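Local coordinates for protease (Helicobacter pylori, PDB 5EUF), which is a zinc-dependent M16-family peptidase that probably cleaves the cytoplasmic tail of the human junctional adhesion molecule JAM-A, weakening the gastric epithelial barrier, at residues Val258-Lys262 with Met303-Asp307. Numbering follows the deposited sequence.
Sequences VPAFK and MQLQD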
# COMPACT_ATOMS: atom_id res chain seq x y z
N VAL B 258 9.63 -15.92 1.71
CA VAL B 258 9.52 -17.35 1.91
C VAL B 258 8.21 -17.85 1.29
O VAL B 258 7.24 -17.09 1.21
CB VAL B 258 9.60 -17.68 3.43
CG1 VAL B 258 8.45 -18.56 3.90
CG2 VAL B 258 10.95 -18.30 3.76
N PRO B 259 8.20 -19.10 0.80
CA PRO B 259 7.03 -19.68 0.11
C PRO B 259 5.73 -19.61 0.92
O PRO B 259 5.76 -19.33 2.12
CB PRO B 259 7.44 -21.13 -0.10
CG PRO B 259 8.91 -21.10 -0.15
CD PRO B 259 9.33 -20.04 0.82
N ALA B 260 4.61 -19.86 0.26
CA ALA B 260 3.30 -19.84 0.90
C ALA B 260 3.11 -21.01 1.88
O ALA B 260 3.95 -21.91 1.96
CB ALA B 260 2.20 -19.83 -0.14
N PHE B 261 2.00 -20.98 2.60
CA PHE B 261 1.72 -21.91 3.70
C PHE B 261 1.93 -23.38 3.36
O PHE B 261 2.59 -24.11 4.10
CB PHE B 261 0.28 -21.71 4.19
CG PHE B 261 -0.12 -22.60 5.34
CD1 PHE B 261 0.10 -22.21 6.65
CD2 PHE B 261 -0.72 -23.83 5.11
CE1 PHE B 261 -0.26 -23.02 7.71
CE2 PHE B 261 -1.09 -24.65 6.17
CZ PHE B 261 -0.86 -24.24 7.47
N LYS B 262 1.36 -23.82 2.24
CA LYS B 262 1.27 -25.24 1.94
C LYS B 262 2.49 -25.77 1.20
O LYS B 262 2.38 -26.66 0.35
CB LYS B 262 0.01 -25.51 1.11
CG LYS B 262 -0.67 -26.83 1.41
CD LYS B 262 -2.05 -26.88 0.77
CE LYS B 262 -2.90 -25.70 1.20
NZ LYS B 262 -4.27 -25.75 0.62
N MSE B 303 7.14 -17.33 10.16
CA MSE B 303 5.72 -17.07 10.01
C MSE B 303 5.19 -17.94 8.88
O MSE B 303 5.71 -17.92 7.77
CB MSE B 303 5.47 -15.60 9.73
CG MSE B 303 6.25 -14.68 10.65
SE MSE B 303 5.17 -13.19 11.25
CE MSE B 303 6.23 -12.66 12.80
N GLN B 304 4.16 -18.72 9.18
CA GLN B 304 3.59 -19.59 8.16
C GLN B 304 2.31 -18.96 7.64
O GLN B 304 1.21 -19.46 7.86
CB GLN B 304 3.34 -20.99 8.71
CG GLN B 304 3.44 -22.09 7.67
CD GLN B 304 3.44 -23.47 8.28
OE1 GLN B 304 3.72 -23.64 9.47
NE2 GLN B 304 3.13 -24.47 7.48
N LEU B 305 2.47 -17.84 6.94
CA LEU B 305 1.36 -17.09 6.38
C LEU B 305 0.77 -17.82 5.18
O LEU B 305 1.47 -18.59 4.51
CB LEU B 305 1.81 -15.69 5.98
CG LEU B 305 2.41 -14.81 7.08
CD1 LEU B 305 3.06 -13.58 6.49
CD2 LEU B 305 1.33 -14.42 8.08
N GLN B 306 -0.51 -17.59 4.92
CA GLN B 306 -1.23 -18.26 3.85
C GLN B 306 -0.59 -18.01 2.49
O GLN B 306 -0.23 -18.96 1.78
CB GLN B 306 -2.69 -17.82 3.85
CG GLN B 306 -3.53 -18.44 2.75
CD GLN B 306 -5.01 -18.19 2.95
OE1 GLN B 306 -5.46 -17.93 4.06
NE2 GLN B 306 -5.77 -18.28 1.86
N ASP B 307 -0.44 -16.74 2.12
CA ASP B 307 0.21 -16.38 0.86
C ASP B 307 1.72 -16.32 1.04
O ASP B 307 2.24 -16.91 1.99
CB ASP B 307 -0.34 -15.05 0.34
CG ASP B 307 -1.80 -15.13 -0.05
OD1 ASP B 307 -2.21 -16.19 -0.57
OD2 ASP B 307 -2.53 -14.15 0.16
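The backbone N of F261 donates to the carbonyl O of Q306 over 3.1 Å, and an N-H...O angle of 174° makes the bond nearly straight. The donor nevertheless sits above the carbonyl plane, 48° out of it, rather than on a lone pair. L305 O is equally close to F261 N, but a poor angle excludes it as an acceptor. Beside this bond A260 lies against the backbone of Q306 and D307, its CA making a CA-H...O contact of 3.3 Å with D307 O.

The second attachment runs the other way. Q304 holds CG anti to its N (chi1 -150°) and continues extended, so that the chain passes the CD1/CE1 side of the F261 ring, Q304 CG 3.5 Å from F261 CD1, and carries NE2 over one face, offset toward the rim. Q304 O meets the ring edge in plane. Q304 NE2 also makes a weak bond of 3.4 Å to F261 O. The F261 ring meets Y375 edge-to-face.

In the fold, the contact joins the loop between strand 251-258 and helix 266-276 to the loop linking strands 295-302 and 309-317. A zinc ion lies about 3 Å from the Q304 side chain (nearest atoms), away from the annotated catalytic site. The D307 side chain points away, its OD2 bound by H158 and R42. Thus both backbone polar groups of F261 find partners across the contact, N through a nearly straight bond, O through a weak one, while the amide nitrogen supplying the latter lies over its ring near the rim.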